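PDB 4IAU: beta-gamma-crystallin, which is of unknown function but binds calcium, as do many relatives in the beta-gamma-crystallin family of Greek key proteins. Local coordinates for residues A[120-131]-A[151-162]. Numbering follows the deposited sequence.
Sequences QGQWRLYEQYDY and VANDALKSMERE. With CA (calcium ion), chain B.
W123 pairs with R161, and L125 with M159, where strands 123-126 and 158-161 run antiparallel in a Greek key domain of the beta-gamma-crystallin fold; W123 packs on I118, and M159 on A86, L88 and I118, of the facing sheet. The selenomethionine M159 is worth following outward. M159 CB sits 4.0 Å from R124 O. CG, anti to the backbone N (chi1 -174°), runs between the W123 ring atom CE3 and L125 CD1. SE lies beside L125 CG and oblique to the indole, a Met-aromatic contact. M159 CE ends over one face of W123, 3.9 Å from the centroid of its five-membered ring. R161 CB covers the opposite face above the six-membered ring, so the indole is clamped between two CH-pi contacts. W123 NE1 donates to Q120 O, 3.0 Å away and in the ring plane, which helps fix the ring's rotation. With W123 reduced to an alanine, M159 CE and R161 CB would probably face a gap and Q120 O would lose its indole donor. On the other side of the sheet, E160 lays CG and its carboxylate over the Y131 ring. A classic beta bulge ends the ladder, K157 and S158 both facing Y126: K157 N reaches Y126 O at 2.9 Å, while S158 N makes only a weak bond to it. Beyond, E127 OE2 takes A152 N from above the carboxylate plane, tying down the turn whose D154 binds calcium with K90, G112 and S114. Finally, S158 OG gives its proton to Q128 O at 2.7 Å and accepts Y131 N at 3.0 Å.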
loop_
_atom_site.group_PDB
_atom_site.type_symbol
_atom_site.label_atom_id
_atom_site.label_comp_id
_atom_site.label_asym_id
_atom_site.label_seq_id
_atom_site.Cartn_x
_atom_site.Cartn_y
_atom_site.Cartn_z
ATOM N N GLN A 120 -11.820 4.279 0.311
ATOM C CA GLN A 120 -13.220 4.534 0.566
ATOM C C GLN A 120 -13.353 5.113 1.959
ATOM O O GLN A 120 -12.635 4.718 2.867
ATOM C CB GLN A 120 -14.031 3.233 0.495
ATOM C CG GLN A 120 -15.504 3.401 0.282
ATOM C CD GLN A 120 -16.192 2.044 0.305
ATOM O OE1 GLN A 120 -16.650 1.529 -0.757
ATOM N NE2 GLN A 120 -16.230 1.187 1.291
ATOM N N GLY A 121 -14.333 6.014 2.114
ATOM C CA GLY A 121 -14.697 6.558 3.395
ATOM C C GLY A 121 -14.047 7.906 3.705
ATOM O O GLY A 121 -13.030 8.274 3.196
ATOM N N GLN A 122 -14.721 8.583 4.660
ATOM C CA GLN A 122 -14.187 9.757 5.291
ATOM C C GLN A 122 -13.733 9.354 6.697
ATOM O O GLN A 122 -14.453 8.656 7.384
ATOM C CB GLN A 122 -15.205 10.882 5.400
ATOM C CG GLN A 122 -15.684 11.343 4.028
ATOM C CD GLN A 122 -14.632 12.147 3.294
ATOM O OE1 GLN A 122 -13.829 12.895 3.850
ATOM N NE2 GLN A 122 -14.583 11.908 1.992
ATOM N N TRP A 123 -12.547 9.842 7.094
ATOM C CA TRP A 123 -11.924 9.365 8.328
ATOM C C TRP A 123 -11.396 10.545 9.127
ATOM O O TRP A 123 -10.976 11.554 8.561
ATOM C CB TRP A 123 -10.757 8.437 7.970
ATOM C CG TRP A 123 -11.104 7.245 7.137
ATOM C CD1 TRP A 123 -11.364 7.227 5.781
ATOM C CD2 TRP A 123 -11.253 5.904 7.600
ATOM N NE1 TRP A 123 -11.658 5.954 5.386
ATOM C CE2 TRP A 123 -11.576 5.112 6.475
ATOM C CE3 TRP A 123 -11.121 5.302 8.845
ATOM C CZ2 TRP A 123 -11.768 3.743 6.556
ATOM C CZ3 TRP A 123 -11.293 3.928 8.922
ATOM C CH2 TRP A 123 -11.606 3.157 7.782
ATOM N N ARG A 124 -11.342 10.352 10.432
ATOM C CA ARG A 124 -10.672 11.291 11.333
ATOM C C ARG A 124 -9.466 10.576 11.926
ATOM O O ARG A 124 -9.538 9.452 12.394
ATOM C CB ARG A 124 -11.609 11.747 12.475
ATOM C CG ARG A 124 -12.742 12.589 11.988
ATOM C CD ARG A 124 -13.350 13.414 13.099
ATOM N NE ARG A 124 -12.443 14.599 13.128
ATOM C CZ ARG A 124 -12.491 15.686 12.364
ATOM N NH1 ARG A 124 -13.430 15.883 11.425
ATOM N NH2 ARG A 124 -11.555 16.614 12.559
ATOM N N LEU A 125 -8.327 11.266 11.859
ATOM C CA LEU A 125 -7.027 10.725 12.209
ATOM C C LEU A 125 -6.531 11.401 13.493
ATOM O O LEU A 125 -6.475 12.640 13.553
ATOM C CB LEU A 125 -6.016 10.997 11.100
ATOM C CG LEU A 125 -6.168 10.059 9.874
ATOM C CD1 LEU A 125 -7.451 10.246 9.110
ATOM C CD2 LEU A 125 -4.968 10.270 8.969
ATOM N N TYR A 126 -6.094 10.583 14.442
ATOM C CA TYR A 126 -5.713 11.003 15.789
ATOM C C TYR A 126 -4.326 10.539 16.141
ATOM O O TYR A 126 -3.878 9.449 15.739
ATOM C CB TYR A 126 -6.685 10.401 16.811
ATOM C CG TYR A 126 -8.107 10.761 16.663
ATOM C CD1 TYR A 126 -8.914 10.054 15.774
ATOM C CD2 TYR A 126 -8.716 11.763 17.441
ATOM C CE1 TYR A 126 -10.263 10.383 15.651
ATOM C CE2 TYR A 126 -10.053 12.085 17.321
ATOM C CZ TYR A 126 -10.824 11.388 16.414
ATOM O OH TYR A 126 -12.153 11.633 16.244
ATOM N N GLU A 127 -3.610 11.329 16.946
ATOM C CA GLU A 127 -2.267 11.037 17.430
ATOM C C GLU A 127 -2.329 10.492 18.882
ATOM O O GLU A 127 -1.321 10.420 19.547
ATOM C CB GLU A 127 -1.390 12.228 17.321
ATOM C CG GLU A 127 -1.087 12.625 15.884
ATOM C CD GLU A 127 -0.022 13.727 15.805
ATOM O OE1 GLU A 127 0.549 14.136 16.828
ATOM O OE2 GLU A 127 0.191 14.214 14.690
ATOM N N GLN A 128 -3.514 10.102 19.324
ATOM C CA GLN A 128 -3.718 9.351 20.560
ATOM C C GLN A 128 -4.600 8.177 20.278
ATOM O O GLN A 128 -5.345 8.197 19.279
ATOM C CB GLN A 128 -4.373 10.272 21.613
ATOM C CG GLN A 128 -3.487 11.376 22.083
ATOM C CD GLN A 128 -4.182 12.299 23.048
ATOM O OE1 GLN A 128 -4.664 11.856 24.121
ATOM N NE2 GLN A 128 -4.202 13.561 22.651
ATOM N N TYR A 129 -4.550 7.146 21.105
ATOM C CA TYR A 129 -5.434 6.012 20.944
ATOM C C TYR A 129 -6.876 6.427 21.216
ATOM O O TYR A 129 -7.196 7.409 21.921
ATOM C CB TYR A 129 -5.006 4.895 21.892
ATOM C CG TYR A 129 -3.635 4.357 21.649
ATOM C CD1 TYR A 129 -3.264 3.906 20.380
ATOM C CD2 TYR A 129 -2.719 4.271 22.677
ATOM C CE1 TYR A 129 -1.994 3.399 20.151
ATOM C CE2 TYR A 129 -1.467 3.751 22.443
ATOM C CZ TYR A 129 -1.098 3.339 21.180
ATOM O OH TYR A 129 0.140 2.755 20.941
ATOM N N ASP A 130 -7.804 5.638 20.675
ATOM C CA ASP A 130 -9.207 5.688 21.041
ATOM C C ASP A 130 -9.832 7.047 20.827
ATOM O O ASP A 130 -10.755 7.455 21.543
ATOM C CB ASP A 130 -9.436 5.174 22.491
ATOM C CG ASP A 130 -10.845 4.793 22.757
ATOM O OD1 ASP A 130 -11.531 4.320 21.828
ATOM O OD2 ASP A 130 -11.206 4.844 23.963
ATOM N N TYR A 131 -9.382 7.735 19.758
ATOM C CA TYR A 131 -10.084 8.903 19.261
ATOM C C TYR A 131 -10.031 10.063 20.244
ATOM O O TYR A 131 -10.882 10.946 20.262
ATOM C CB TYR A 131 -11.533 8.629 18.822
ATOM C CG TYR A 131 -11.654 7.238 18.187
ATOM C CD1 TYR A 131 -10.898 6.839 17.097
ATOM C CD2 TYR A 131 -12.563 6.312 18.720
ATOM C CE1 TYR A 131 -11.031 5.574 16.550
ATOM C CE2 TYR A 131 -12.678 5.009 18.196
ATOM C CZ TYR A 131 -11.900 4.689 17.106
ATOM O OH TYR A 131 -11.985 3.425 16.533
ATOM N N VAL A 151 -0.683 14.299 9.993
ATOM C CA VAL A 151 -0.147 13.841 11.267
ATOM C C VAL A 151 1.371 13.876 11.222
ATOM O O VAL A 151 1.989 13.827 10.162
ATOM C CB VAL A 151 -0.669 12.427 11.604
ATOM C CG1 VAL A 151 -2.161 12.486 11.890
ATOM C CG2 VAL A 151 -0.359 11.398 10.518
ATOM N N ALA A 152 1.952 13.900 12.408
ATOM C CA ALA A 152 3.400 13.753 12.506
ATOM C C ALA A 152 3.784 12.331 12.089
ATOM O O ALA A 152 3.045 11.379 12.195
ATOM C CB ALA A 152 3.827 14.062 13.929
ATOM N N ASN A 153 5.022 12.224 11.612
ATOM C CA ASN A 153 5.520 10.909 11.263
ATOM C C ASN A 153 5.495 10.003 12.492
ATOM O O ASN A 153 5.831 10.429 13.612
ATOM C CB ASN A 153 6.931 10.969 10.687
ATOM C CG ASN A 153 7.377 9.663 10.112
ATOM O OD1 ASN A 153 6.612 9.054 9.321
ATOM N ND2 ASN A 153 8.547 9.194 10.459
ATOM N N ASP A 154 5.110 8.753 12.301
ATOM C CA ASP A 154 5.079 7.730 13.346
ATOM C C ASP A 154 4.083 8.043 14.458
ATOM O O ASP A 154 4.122 7.322 15.432
ATOM C CB ASP A 154 6.499 7.428 13.849
ATOM C CG ASP A 154 7.357 6.843 12.754
ATOM O OD1 ASP A 154 6.818 6.284 11.789
ATOM O OD2 ASP A 154 8.621 6.864 12.891
ATOM N N ALA A 155 3.200 8.953 14.325
ATOM C CA ALA A 155 2.296 9.386 15.372
ATOM C C ALA A 155 0.866 8.928 15.282
ATOM O O ALA A 155 0.128 9.034 16.276
ATOM C CB ALA A 155 2.346 10.913 15.488
ATOM N N LEU A 156 0.407 8.453 14.133
ATOM C CA LEU A 156 -0.991 8.071 14.000
ATOM C C LEU A 156 -1.305 6.903 14.919
ATOM O O LEU A 156 -0.690 5.829 14.751
ATOM C CB LEU A 156 -1.297 7.727 12.554
ATOM C CG LEU A 156 -2.740 7.324 12.241
ATOM C CD1 LEU A 156 -3.683 8.504 12.460
ATOM C CD2 LEU A 156 -2.859 6.814 10.822
ATOM N N LYS A 157 -2.267 7.049 15.802
ATOM C CA LYS A 157 -2.618 6.052 16.788
ATOM C C LYS A 157 -4.038 5.564 16.715
ATOM O O LYS A 157 -4.322 4.445 17.211
ATOM C CB LYS A 157 -2.290 6.545 18.199
ATOM C CG LYS A 157 -0.828 6.415 18.540
ATOM C CD LYS A 157 -0.570 6.860 20.006
ATOM C CE LYS A 157 0.852 6.557 20.447
ATOM N NZ LYS A 157 1.902 7.235 19.637
ATOM N N SER A 158 -4.984 6.300 16.166
ATOM C CA SER A 158 -6.317 5.822 15.962
ATOM C C SER A 158 -6.926 6.541 14.772
ATOM O O SER A 158 -6.476 7.650 14.411
ATOM C CB SER A 158 -7.200 5.929 17.197
ATOM O OG SER A 158 -7.343 7.244 17.675
HETATM N N MSE A 159 -7.917 5.910 14.140
HETATM C CA MSE A 159 -8.502 6.415 12.908
HETATM C C MSE A 159 -9.940 5.967 12.876
HETATM O O MSE A 159 -10.218 4.789 12.872
HETATM C CB MSE A 159 -7.649 5.965 11.716
HETATM C CG MSE A 159 -8.041 6.535 10.382
HETATM SE SE MSE A 159 -6.618 6.189 9.111
HETATM C CE MSE A 159 -7.641 6.256 7.505
ATOM N N GLU A 160 -10.868 6.953 12.876
ATOM C CA GLU A 160 -12.283 6.702 13.017
ATOM C C GLU A 160 -12.956 6.939 11.666
ATOM O O GLU A 160 -12.739 7.975 11.020
ATOM C CB GLU A 160 -12.888 7.632 14.102
ATOM C CG GLU A 160 -14.302 7.217 14.408
ATOM C CD GLU A 160 -14.833 7.558 15.765
ATOM O OE1 GLU A 160 -14.625 8.742 16.053
ATOM O OE2 GLU A 160 -15.410 6.713 16.501
ATOM N N ARG A 161 -13.780 6.003 11.226
ATOM C CA ARG A 161 -14.528 6.165 9.993
ATOM C C ARG A 161 -15.806 6.907 10.306
ATOM O O ARG A 161 -16.558 6.506 11.186
ATOM C CB ARG A 161 -14.793 4.794 9.368
ATOM C CG ARG A 161 -15.385 4.927 7.974
ATOM C CD ARG A 161 -15.476 3.604 7.337
ATOM N NE ARG A 161 -15.986 3.714 6.001
ATOM C CZ ARG A 161 -15.698 2.918 4.962
ATOM N NH1 ARG A 161 -14.889 1.884 5.149
ATOM N NH2 ARG A 161 -16.277 3.337 3.865
ATOM N N GLU A 162 -16.064 7.953 9.567
ATOM C CA GLU A 162 -17.279 8.760 9.744
ATOM C C GLU A 162 -18.390 8.091 9.001
ATOM O O GLU A 162 -18.316 7.210 8.113
ATOM C CB GLU A 162 -17.048 10.186 9.232
ATOM C CG GLU A 162 -15.937 11.000 9.828
ATOM C CD GLU A 162 -15.912 12.465 9.437
ATOM O OE1 GLU A 162 -16.259 12.807 8.285
ATOM O OE2 GLU A 162 -15.548 13.335 10.270
HETATM CA CA CA B . 7.328 4.740 10.047
HETATM O O HOH W 1 -17.284 7.509 5.626
HETATM O O HOH W 2 1.308 9.688 18.735
HETATM O O HOH W 3 8.423 3.331 11.574
#